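Local coordinates for protein A52 (Vaccinia virus, PDB 2VVW) that targets host toll-like receptor signalling complexes, associating with IRAK2 to inhibit NF-kappaB signalling and with TRAF6 to activate p38, and so suppresses innate immunity, at residues I5-L10 / D17-F22; F45-K50 / N147-V152; L69-E74 / A107-V112; Q89-L94 / K130-D135. All coordinates share one frame; numbering follows the deposited sequence. Where two conformers were deposited one is given.

Contact 1. Residues I5-L10 / D17-F22; sequences IKPDYL and DRDEMF
Y9 and D19 meet through a hydrogen bond of 2.6 Å in which the phenol OH of Y9 donates to OD1 of D19. The carboxylate stands almost perpendicular to the ring (planes 86° apart), and OD1 lies at the ring edge, near its plane. The same oxygen also accepts from NE of R18, 2.8 Å away and part of a salt bridge; NE and the phenol OH arrive from opposite faces of the carboxylate, so OD1 is gripped from both. R18 turns back to do this, its CG wedged between the backbone N and carbonyl carbon (chi1 67°) and its chain bent at chi2. P7 lies over one face of the guanidinium, its CD 3.9 Å from R18 NE.

A water continues the network: it donates to Y9 OH at 2.7 Å and accepts from the backbone N of E20 and from NZ of K6. K6 NZ and E20 OE1 form a salt bridge at the exposed side, modelled too short for its length to carry weight, and both atoms also bond to T23 OG1.

In the second shell, Y12 OH and the L16 backbone N hold D19 OD2, while Y9 packs against T23 and I24. The N-terminal segment of this construct is thereby tied, within the Bcl-2-like fold, to the start of helix 21-35, where E20 occupies the N-cap position.

Contact 2. Residues F45-K50 / N147-V152; sequences FNEIKK and NRLVYV
Water 2 is gripped by three groups that bring E47 and R148 together: it donates to the backbone O and to the carboxylate OE1 of E47, each 2.7 Å away, and accepts from R148 NH1 at 3.0 Å. The water sits at the guanidinium edge, in its plane. This is an indirect pairing of opposite charges, since E47 OE1 and R148 NE remain 5.1 Å apart and the two flat groups are turned 79° against each other.

What R148 presents directly to the carboxylate is aliphatic: its CB lies 3.5 Å from E47 OE1. Its chain then runs fully extended from CG to NE, which carries the guanidinium past the acid to the water. E47 is instead bent at chi2 (-58°), and its CG packs on CD2 of L149 at 3.7 Å as the two side chains slide past each other in opposite directions. The other oxygen, OE2, is in a salt bridge with K50 NZ at 3.1 Å, met on the syn side, and also touches CG2 of the poorly ordered V152. With both oxygens engaged, the buried carboxylate is probably stabilised in its charged form.

L145 of helix 135-153 touches both E47 and I48, while R43 reaches L149 and V152. The short segments cross at 113° with axes 10.6 Å apart, joining helix 43-49 to the C-terminal helix 135-153 in the helical bundle of the Bcl-2-like fold.

Contact 3. Residues L69-E74 / A107-V112; sequences LRLNSE and ACVVDV
L71 packs against V109, and N72 against V112, where the connection between helices 62-68 and 76-90 lies along helix 96-115 of the Bcl-2-like bundle. That connection starts with a Schellman motif, R70 having the positive phi (41°) that ends helix 62-68, and continues as a type I beta turn from R70 to S73.

The tightly packed part is apolar and buried. L71 CD1 touches V109 CG1 at 4.0 Å, the two side chains crossing at about a right angle, with CD1 almost as near to V109 CG2. L71 CB lies 4.2 Å from V112 CG1, one helical turn further on. F80 of helix 76-90 also touches V109, and V112 reaches I62 and K66 of helix 62-68.

The other side is partly exposed, and there a methyl meets an amide directly, while the polar link runs through a water. The valine branch CG1 of V112, anti to its own backbone N (chi1 172°), comes obliquely against the N72 amide and is 3.4 Å from OD1. That oxygen is buried by the contact yet has no hydrogen-bonding partner in the model. Water 3 joins the amide nitrogen to the helix backbone. The indole NE1 of W113 hydrogen-bonds to the backbone O of L71.

S73 closes the turn by its backbone N and its OG, both bonded to R70 O, while OG also makes a weak capping bond to the backbone N of E75, ahead of helix 76-90. N72 ND2 donates to the water at 2.9 Å, and the water donates to V112 O at 2.6 Å.

Contact 4. Residues Q89-L94 / K130-D135; sequences QDIVKL and KLFIND
F132 meets I91 and L94 with its ring, and the second segment reaches this residue at the end of the last turn of helix 123-132, after K130 and L131. L131 already turns to the neighbouring helix, lying on I81 and K85 of helix 76-90, but the contact with residues 89-94 is made by F132.

The F132 ring is thrown across by a first torsion of -161°, which sets CG anti to the backbone N. L94 CD2 lies over one face, 4.1 Å from F132 CE2, and also touches the carbonyl oxygen, 3.2 Å from F132 O. L94 CD1, the methyl nearer to the ring atoms, sits above the plane but outside the rim, 3.4 Å from F132 CZ. I91 takes a different position: its CD1 is at the ring edge, near the plane and 3.9 Å from CZ, and the two side chains cross at about a right angle.

These contacts join the loop that follows helix 76-90 to the last turn of helix 123-132 in the Bcl-2-like bundle, I91 and I133 being the first residues to depart from helical backbone angles after those helices. Further support for the aromatic ring comes from I84 and K88 of helix 76-90 and from M102 of helix 96-115.

The buried I133 side chain packs on C99 and I103 of helix 96-115 and on L138 and I141. Its CG1 also lies at the edge of the F132 ring, in plane. N134 then takes the N-cap position of helix 135-153, with OD1 accepting from the backbone N of M137, and D135 begins that helix.

How the contacts relate
Contacts 1 and 2 adjoin, about 15 Å apart between centres, because F45 of helix 43-49 packs against the backbone of Y9 and L10. Contact 3 lies across the centre of the chain from both, its centre about 27 Å and about 25 Å from theirs. Contact 4 also touches contact 1, through F22 CZ and K130 CE 3.6 Å apart. Along the chain contact 1 closes first; contact 2 then spans 45-50 to 147-152 and encloses contacts 3 and 4, whose segments alternate. Helices 76-90, 96-115 and 123-132 are consecutive: contact 3 uses 96-115, contact 4 the ends of the other two. The four contacts thus tie N-terminal segment, connections and C-terminal helix into one all-helical Bcl-2-like domain.

Contact 1. Residues I5-L10 / D17-F22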
# COMPACT_ATOMS: atom_id res chain seq x y z
N ILE A 5 -1.52 14.72 -7.51
CA ILE A 5 -1.95 13.57 -6.66
C ILE A 5 -3.08 12.77 -7.34
O ILE A 5 -4.10 13.34 -7.74
CB ILE A 5 -2.41 14.03 -5.26
CG1 ILE A 5 -1.30 14.84 -4.57
CG2 ILE A 5 -2.83 12.83 -4.40
CD1 ILE A 5 -1.47 15.01 -3.06
N LYS A 6 -2.89 11.46 -7.43
CA LYS A 6 -3.84 10.56 -8.10
C LYS A 6 -4.93 10.19 -7.11
O LYS A 6 -4.70 10.25 -5.90
CB LYS A 6 -3.12 9.29 -8.55
CG LYS A 6 -1.81 9.50 -9.32
CD LYS A 6 -0.77 8.40 -8.99
CE LYS A 6 -0.01 7.93 -10.23
NZ LYS A 6 -0.85 7.08 -11.16
N PRO A 7 -6.12 9.78 -7.59
CA PRO A 7 -7.15 9.35 -6.63
C PRO A 7 -6.79 8.03 -5.94
O PRO A 7 -5.89 7.30 -6.39
CB PRO A 7 -8.40 9.16 -7.50
CG PRO A 7 -7.85 8.82 -8.85
CD PRO A 7 -6.60 9.66 -8.98
N ASP A 8 -7.49 7.71 -4.87
CA ASP A 8 -7.38 6.39 -4.28
C ASP A 8 -8.36 5.49 -5.01
O ASP A 8 -9.46 5.94 -5.33
CB ASP A 8 -7.74 6.44 -2.81
CG ASP A 8 -7.49 5.13 -2.14
OD1 ASP A 8 -6.31 4.85 -1.81
OD2 ASP A 8 -8.46 4.35 -1.98
N TYR A 9 -7.99 4.24 -5.26
CA TYR A 9 -8.82 3.34 -6.09
C TYR A 9 -9.72 2.38 -5.33
O TYR A 9 -10.57 1.74 -5.93
CB TYR A 9 -7.95 2.63 -7.15
CG TYR A 9 -7.39 3.64 -8.15
CD1 TYR A 9 -8.25 4.34 -9.01
CD2 TYR A 9 -6.03 3.93 -8.20
CE1 TYR A 9 -7.76 5.30 -9.90
CE2 TYR A 9 -5.53 4.89 -9.10
CZ TYR A 9 -6.41 5.56 -9.96
OH TYR A 9 -5.93 6.53 -10.83
N LEU A 10 -9.61 2.31 -4.01
CA LEU A 10 -10.38 1.33 -3.24
C LEU A 10 -11.88 1.43 -3.48
O LEU A 10 -12.54 0.43 -3.75
CB LEU A 10 -10.09 1.48 -1.75
CG LEU A 10 -10.73 0.45 -0.81
CD1 LEU A 10 -10.50 -0.99 -1.26
CD2 LEU A 10 -10.18 0.68 0.58
N ASP A 17 -9.05 8.46 -18.53
CA ASP A 17 -7.80 8.46 -19.29
C ASP A 17 -6.59 8.65 -18.37
O ASP A 17 -5.58 7.97 -18.52
CB ASP A 17 -7.81 9.53 -20.38
CG ASP A 17 -8.68 9.16 -21.57
OD1 ASP A 17 -9.08 7.98 -21.71
OD2 ASP A 17 -8.99 10.08 -22.37
N ARG A 18 -6.72 9.56 -17.40
CA ARG A 18 -5.65 9.90 -16.46
C ARG A 18 -5.35 8.82 -15.45
O ARG A 18 -4.32 8.88 -14.78
CB ARG A 18 -6.01 11.17 -15.70
CG ARG A 18 -7.21 11.02 -14.75
CD ARG A 18 -6.83 10.66 -13.31
NE ARG A 18 -8.02 10.55 -12.45
CZ ARG A 18 -8.67 11.57 -11.92
NH1 ARG A 18 -8.29 12.81 -12.16
NH2 ARG A 18 -9.75 11.34 -11.17
N ASP A 19 -6.27 7.86 -15.26
CA ASP A 19 -6.06 6.79 -14.30
C ASP A 19 -5.18 5.72 -14.93
O ASP A 19 -5.58 5.09 -15.91
CB ASP A 19 -7.39 6.16 -13.90
CG ASP A 19 -8.28 7.10 -13.15
OD1 ASP A 19 -7.81 7.73 -12.17
OD2 ASP A 19 -9.47 7.19 -13.51
N GLU A 20 -3.99 5.51 -14.37
CA GLU A 20 -3.00 4.58 -14.95
C GLU A 20 -3.27 3.14 -14.55
O GLU A 20 -3.41 2.85 -13.37
CB GLU A 20 -1.59 4.96 -14.53
CG GLU A 20 -1.13 6.31 -15.07
CD GLU A 20 0.03 6.89 -14.29
OE1 GLU A 20 0.18 6.55 -13.09
OE2 GLU A 20 0.79 7.70 -14.87
N MET A 21 -3.32 2.25 -15.54
CA MET A 21 -3.63 0.84 -15.28
C MET A 21 -2.67 0.19 -14.26
O MET A 21 -3.10 -0.51 -13.36
CB MET A 21 -3.69 0.06 -16.61
CG MET A 21 -4.50 -1.21 -16.55
SD MET A 21 -6.24 -0.87 -16.17
CE MET A 21 -6.50 -1.99 -14.78
N PHE A 22 -1.37 0.45 -14.35
CA PHE A 22 -0.45 -0.18 -13.40
C PHE A 22 -0.66 0.30 -11.95
O PHE A 22 -0.62 -0.50 -11.02
CB PHE A 22 1.02 -0.01 -13.81
CG PHE A 22 1.94 -0.93 -13.03
CD1 PHE A 22 2.02 -2.28 -13.34
CD2 PHE A 22 2.67 -0.45 -11.94
CE1 PHE A 22 2.84 -3.13 -12.61
CE2 PHE A 22 3.50 -1.30 -11.20
CZ PHE A 22 3.57 -2.63 -11.53
O HOH W 1 -3.36 6.77 -11.75

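Contact 2. Residues F45-K50 / N147-V152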
# COMPACT_ATOMS: atom_id res chain seq x y z
N PHE A 45 -12.58 -1.84 -8.79
CA PHE A 45 -12.08 -3.06 -8.15
C PHE A 45 -13.08 -4.22 -8.28
O PHE A 45 -12.67 -5.35 -8.47
CB PHE A 45 -11.78 -2.83 -6.65
CG PHE A 45 -10.45 -2.13 -6.38
CD1 PHE A 45 -9.72 -1.54 -7.39
CD2 PHE A 45 -9.96 -2.07 -5.09
CE1 PHE A 45 -8.52 -0.91 -7.10
CE2 PHE A 45 -8.75 -1.46 -4.80
CZ PHE A 45 -8.04 -0.86 -5.81
N ASN A 46 -14.37 -3.93 -8.17
CA ASN A 46 -15.37 -5.00 -8.34
C ASN A 46 -15.33 -5.66 -9.74
O ASN A 46 -15.58 -6.86 -9.88
CB ASN A 46 -16.78 -4.52 -7.97
CG ASN A 46 -17.05 -4.55 -6.46
OD1 ASN A 46 -16.43 -5.31 -5.70
ND2 ASN A 46 -17.99 -3.73 -6.02
N GLU A 47 -14.98 -4.89 -10.77
CA GLU A 47 -14.77 -5.47 -12.11
C GLU A 47 -13.50 -6.31 -12.17
O GLU A 47 -13.49 -7.40 -12.76
CB GLU A 47 -14.71 -4.39 -13.20
CG GLU A 47 -16.05 -3.76 -13.50
CD GLU A 47 -17.10 -4.78 -13.94
OE1 GLU A 47 -16.78 -5.64 -14.79
OE2 GLU A 47 -18.24 -4.71 -13.44
N ILE A 48 -12.43 -5.80 -11.57
CA ILE A 48 -11.16 -6.51 -11.57
C ILE A 48 -11.32 -7.84 -10.82
O ILE A 48 -10.77 -8.86 -11.23
CB ILE A 48 -10.02 -5.67 -11.00
CG1 ILE A 48 -9.77 -4.43 -11.88
CG2 ILE A 48 -8.73 -6.51 -10.93
CD1 ILE A 48 -8.84 -3.46 -11.28
N LYS A 49 -12.12 -7.82 -9.76
CA LYS A 49 -12.41 -9.02 -8.97
C LYS A 49 -13.06 -10.13 -9.81
O LYS A 49 -12.85 -11.32 -9.56
CB LYS A 49 -13.28 -8.65 -7.77
CG LYS A 49 -13.60 -9.81 -6.86
CD LYS A 49 -13.93 -9.39 -5.42
CE LYS A 49 -15.31 -8.80 -5.27
NZ LYS A 49 -15.86 -9.06 -3.89
N LYS A 50 -13.82 -9.75 -10.83
CA LYS A 50 -14.41 -10.72 -11.73
C LYS A 50 -13.35 -11.52 -12.51
O LYS A 50 -13.65 -12.60 -13.01
CB LYS A 50 -15.41 -10.05 -12.68
CG LYS A 50 -16.60 -9.44 -11.96
CD LYS A 50 -17.58 -8.85 -12.94
CE LYS A 50 -18.70 -8.11 -12.21
NZ LYS A 50 -19.65 -7.48 -13.16
N ASN A 147 -15.24 -0.46 -20.94
CA ASN A 147 -16.45 -0.98 -21.58
C ASN A 147 -17.39 -1.63 -20.57
O ASN A 147 -18.59 -1.40 -20.60
CB ASN A 147 -16.12 -2.03 -22.65
CG ASN A 147 -15.53 -1.42 -23.90
OD1 ASN A 147 -15.84 -0.29 -24.25
ND2 ASN A 147 -14.68 -2.18 -24.58
N ARG A 148 -16.82 -2.46 -19.71
CA ARG A 148 -17.62 -3.21 -18.74
C ARG A 148 -18.28 -2.28 -17.72
O ARG A 148 -19.40 -2.53 -17.29
CB ARG A 148 -16.77 -4.25 -18.03
CG ARG A 148 -16.42 -5.42 -18.95
CD ARG A 148 -15.59 -6.49 -18.25
NE ARG A 148 -15.19 -7.55 -19.20
CZ ARG A 148 -14.48 -8.63 -18.88
NH1 ARG A 148 -14.08 -8.86 -17.64
NH2 ARG A 148 -14.17 -9.50 -19.83
N LEU A 149 -17.58 -1.20 -17.37
CA LEU A 149 -18.13 -0.20 -16.45
C LEU A 149 -19.31 0.57 -17.07
O LEU A 149 -20.30 0.85 -16.39
CB LEU A 149 -17.03 0.76 -15.98
CG LEU A 149 -16.05 0.08 -15.01
CD1 LEU A 149 -14.77 0.89 -14.84
CD2 LEU A 149 -16.71 -0.16 -13.66
N VAL A 150 -19.19 0.89 -18.35
CA VAL A 150 -20.30 1.52 -19.09
C VAL A 150 -21.56 0.66 -19.04
O VAL A 150 -22.65 1.16 -18.76
CB VAL A 150 -19.91 1.82 -20.57
CG1 VAL A 150 -21.15 2.11 -21.42
CG2 VAL A 150 -18.93 2.98 -20.64
N TYR A 151 -21.41 -0.65 -19.27
CA TYR A 151 -22.52 -1.59 -19.17
C TYR A 151 -23.14 -1.61 -17.77
O TYR A 151 -24.36 -1.71 -17.63
CB TYR A 151 -22.08 -3.01 -19.57
N VAL A 152 -22.30 -1.48 -16.74
CA VAL A 152 -22.78 -1.43 -15.35
C VAL A 152 -23.58 -0.14 -15.09
O VAL A 152 -24.58 -0.18 -14.36
CB VAL A 152 -21.60 -1.56 -14.35
CG1 VAL A 152 -22.08 -1.36 -12.91
CG2 VAL A 152 -20.93 -2.92 -14.51
O HOH W 2 -14.68 -7.32 -15.18

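Contact 3. Residues L69-E74 / A107-V112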
# COMPACT_ATOMS: atom_id res chain seq x y z
N LEU A 69 2.46 -25.27 -5.93
CA LEU A 69 3.51 -24.26 -5.76
C LEU A 69 3.97 -24.07 -4.30
O LEU A 69 4.78 -23.19 -4.01
CB LEU A 69 3.00 -22.93 -6.34
CG LEU A 69 2.55 -22.97 -7.80
CD1 LEU A 69 1.93 -21.63 -8.19
CD2 LEU A 69 3.72 -23.36 -8.74
N ARG A 70 3.44 -24.86 -3.37
CA ARG A 70 3.78 -24.71 -1.95
C ARG A 70 3.84 -23.22 -1.55
O ARG A 70 4.85 -22.71 -1.05
CB ARG A 70 5.11 -25.40 -1.68
CG ARG A 70 5.12 -26.87 -2.11
CD ARG A 70 6.54 -27.44 -2.10
NE ARG A 70 6.70 -28.49 -3.12
CZ ARG A 70 7.24 -28.33 -4.33
NH1 ARG A 70 7.32 -29.38 -5.15
NH2 ARG A 70 7.70 -27.15 -4.75
N LEU A 71 2.72 -22.54 -1.81
CA LEU A 71 2.66 -21.09 -1.75
C LEU A 71 3.03 -20.51 -0.40
O LEU A 71 3.65 -19.45 -0.34
CB LEU A 71 1.26 -20.59 -2.17
CG LEU A 71 0.89 -20.60 -3.66
CD1 LEU A 71 -0.54 -20.10 -3.85
CD2 LEU A 71 1.89 -19.77 -4.54
N ASN A 72 2.68 -21.19 0.69
CA ASN A 72 2.95 -20.67 2.02
C ASN A 72 4.30 -21.11 2.56
O ASN A 72 4.65 -20.79 3.70
CB ASN A 72 1.83 -21.06 3.00
CG ASN A 72 0.55 -20.27 2.79
OD1 ASN A 72 0.56 -19.17 2.25
ND2 ASN A 72 -0.58 -20.84 3.25
N SER A 73 5.09 -21.81 1.73
CA SER A 73 6.43 -22.21 2.14
C SER A 73 7.41 -21.06 2.00
O SER A 73 7.10 -20.04 1.39
CB SER A 73 6.93 -23.39 1.29
OG SER A 73 7.20 -22.97 -0.03
N GLU A 74 8.61 -21.25 2.54
CA GLU A 74 9.66 -20.26 2.43
C GLU A 74 9.92 -19.90 0.97
O GLU A 74 10.26 -18.76 0.66
CB GLU A 74 10.96 -20.79 3.07
CG GLU A 74 12.01 -19.72 3.31
CD GLU A 74 11.59 -18.72 4.38
OE1 GLU A 74 11.25 -19.15 5.52
OE2 GLU A 74 11.61 -17.49 4.10
N ALA A 107 -4.43 -12.37 -7.85
CA ALA A 107 -5.43 -12.05 -6.83
C ALA A 107 -5.76 -13.22 -5.93
O ALA A 107 -5.89 -13.08 -4.69
CB ALA A 107 -6.69 -11.56 -7.49
N CYS A 108 -5.99 -14.37 -6.55
CA CYS A 108 -6.30 -15.58 -5.79
C CYS A 108 -5.09 -16.04 -4.96
O CYS A 108 -5.24 -16.54 -3.88
CB CYS A 108 -6.79 -16.70 -6.72
SG CYS A 108 -8.42 -16.35 -7.47
N VAL A 109 -3.89 -15.84 -5.49
CA VAL A 109 -2.66 -16.18 -4.77
C VAL A 109 -2.44 -15.22 -3.58
O VAL A 109 -2.11 -15.66 -2.48
CB VAL A 109 -1.42 -16.18 -5.72
CG1 VAL A 109 -0.11 -16.27 -4.94
CG2 VAL A 109 -1.55 -17.33 -6.74
N VAL A 110 -2.64 -13.93 -3.80
CA VAL A 110 -2.47 -12.97 -2.71
C VAL A 110 -3.42 -13.28 -1.54
O VAL A 110 -3.06 -13.06 -0.40
CB VAL A 110 -2.59 -11.48 -3.21
CG1 VAL A 110 -4.03 -10.96 -3.16
CG2 VAL A 110 -1.67 -10.58 -2.40
N ASP A 111 -4.59 -13.86 -1.81
CA ASP A 111 -5.48 -14.25 -0.72
C ASP A 111 -4.84 -15.28 0.18
O ASP A 111 -5.04 -15.25 1.39
CB ASP A 111 -6.79 -14.88 -1.21
CG ASP A 111 -7.65 -13.95 -2.01
OD1 ASP A 111 -7.52 -12.72 -1.90
OD2 ASP A 111 -8.49 -14.48 -2.76
N VAL A 112 -4.16 -16.25 -0.42
CA VAL A 112 -3.54 -17.33 0.33
C VAL A 112 -2.49 -16.74 1.26
O VAL A 112 -2.41 -17.09 2.43
CB VAL A 112 -2.90 -18.42 -0.60
CG1 VAL A 112 -2.09 -19.45 0.18
CG2 VAL A 112 -3.99 -19.13 -1.42
O HOH W 3 -3.14 -19.45 3.32

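Contact 4. Residues Q89-L94 / K130-D135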
# COMPACT_ATOMS: atom_id res chain seq x y z
N GLN A 89 5.83 -19.08 -21.15
CA GLN A 89 6.52 -19.96 -22.09
C GLN A 89 5.55 -20.86 -22.87
O GLN A 89 5.74 -21.11 -24.06
CB GLN A 89 7.50 -20.84 -21.33
CG GLN A 89 8.87 -20.88 -21.92
CD GLN A 89 9.78 -21.81 -21.14
OE1 GLN A 89 10.59 -21.36 -20.33
NE2 GLN A 89 9.63 -23.11 -21.36
N ASP A 90 4.51 -21.35 -22.18
CA ASP A 90 3.61 -22.35 -22.78
C ASP A 90 2.50 -21.73 -23.62
O ASP A 90 1.92 -22.41 -24.47
CB ASP A 90 3.02 -23.25 -21.68
CG ASP A 90 3.99 -24.29 -21.20
OD1 ASP A 90 5.05 -24.45 -21.84
OD2 ASP A 90 3.71 -24.96 -20.19
N ILE A 91 2.23 -20.45 -23.42
CA ILE A 91 1.26 -19.76 -24.25
C ILE A 91 1.90 -19.40 -25.60
O ILE A 91 2.95 -18.75 -25.66
CB ILE A 91 0.68 -18.53 -23.54
CG1 ILE A 91 -0.15 -18.98 -22.35
CG2 ILE A 91 -0.18 -17.72 -24.50
CD1 ILE A 91 -0.37 -17.90 -21.31
N VAL A 92 1.25 -19.85 -26.68
CA VAL A 92 1.78 -19.71 -28.03
C VAL A 92 1.90 -18.23 -28.38
O VAL A 92 2.96 -17.76 -28.77
CB VAL A 92 0.90 -20.45 -29.08
CG1 VAL A 92 1.54 -20.42 -30.46
CG2 VAL A 92 0.65 -21.91 -28.66
N LYS A 93 0.80 -17.50 -28.23
CA LYS A 93 0.79 -16.07 -28.47
C LYS A 93 -0.14 -15.46 -27.45
O LYS A 93 -1.32 -15.80 -27.42
CB LYS A 93 0.32 -15.73 -29.89
CG LYS A 93 0.61 -14.28 -30.27
CD LYS A 93 -0.28 -13.77 -31.39
CE LYS A 93 -0.05 -12.27 -31.64
NZ LYS A 93 -1.22 -11.57 -32.24
N LEU A 94 0.40 -14.58 -26.63
CA LEU A 94 -0.30 -14.02 -25.49
C LEU A 94 -1.42 -13.10 -25.94
O LEU A 94 -1.22 -12.28 -26.84
CB LEU A 94 0.68 -13.24 -24.62
CG LEU A 94 0.39 -13.07 -23.14
CD1 LEU A 94 0.44 -14.41 -22.45
CD2 LEU A 94 1.41 -12.11 -22.52
N LYS A 130 4.56 -7.28 -14.17
CA LYS A 130 5.61 -6.69 -15.01
C LYS A 130 6.28 -7.70 -15.96
O LYS A 130 6.68 -7.34 -17.06
CB LYS A 130 6.67 -6.01 -14.14
CG LYS A 130 6.25 -4.67 -13.53
CD LYS A 130 7.19 -4.29 -12.37
CE LYS A 130 7.13 -2.80 -12.00
NZ LYS A 130 7.75 -2.49 -10.65
N LEU A 131 6.40 -8.97 -15.53
CA LEU A 131 6.97 -10.03 -16.39
C LEU A 131 6.03 -10.43 -17.51
O LEU A 131 6.46 -10.81 -18.60
CB LEU A 131 7.28 -11.31 -15.58
CG LEU A 131 8.55 -11.43 -14.74
CD1 LEU A 131 8.48 -12.72 -13.94
CD2 LEU A 131 9.80 -11.39 -15.62
N PHE A 132 4.73 -10.38 -17.22
CA PHE A 132 3.73 -11.03 -18.05
C PHE A 132 2.93 -10.06 -18.93
O PHE A 132 2.57 -10.40 -20.07
CB PHE A 132 2.79 -11.81 -17.12
CG PHE A 132 1.97 -12.87 -17.81
CD1 PHE A 132 2.44 -14.18 -17.89
CD2 PHE A 132 0.72 -12.59 -18.34
CE1 PHE A 132 1.67 -15.17 -18.51
CE2 PHE A 132 -0.05 -13.57 -18.95
CZ PHE A 132 0.43 -14.86 -19.05
N ILE A 133 2.65 -8.86 -18.41
CA ILE A 133 1.75 -7.88 -19.04
C ILE A 133 2.50 -6.61 -19.41
O ILE A 133 2.88 -5.82 -18.55
CB ILE A 133 0.57 -7.52 -18.10
CG1 ILE A 133 0.01 -8.79 -17.46
CG2 ILE A 133 -0.53 -6.80 -18.87
CD1 ILE A 133 -1.26 -8.57 -16.65
N ASN A 134 2.73 -6.40 -20.71
CA ASN A 134 3.37 -5.18 -21.17
C ASN A 134 2.38 -4.03 -21.27
O ASN A 134 1.19 -4.23 -21.07
CB ASN A 134 4.11 -5.42 -22.51
CG ASN A 134 3.17 -5.75 -23.68
OD1 ASN A 134 1.98 -5.42 -23.67
ND2 ASN A 134 3.73 -6.38 -24.72
N ASP A 135 2.86 -2.84 -21.61
CA ASP A 135 2.01 -1.63 -21.64
C ASP A 135 0.92 -1.69 -22.71
O ASP A 135 -0.19 -1.19 -22.51
CB ASP A 135 2.88 -0.38 -21.81
CG ASP A 135 3.68 -0.06 -20.55
OD1 ASP A 135 3.34 -0.59 -19.47
OD2 ASP A 135 4.65 0.72 -20.63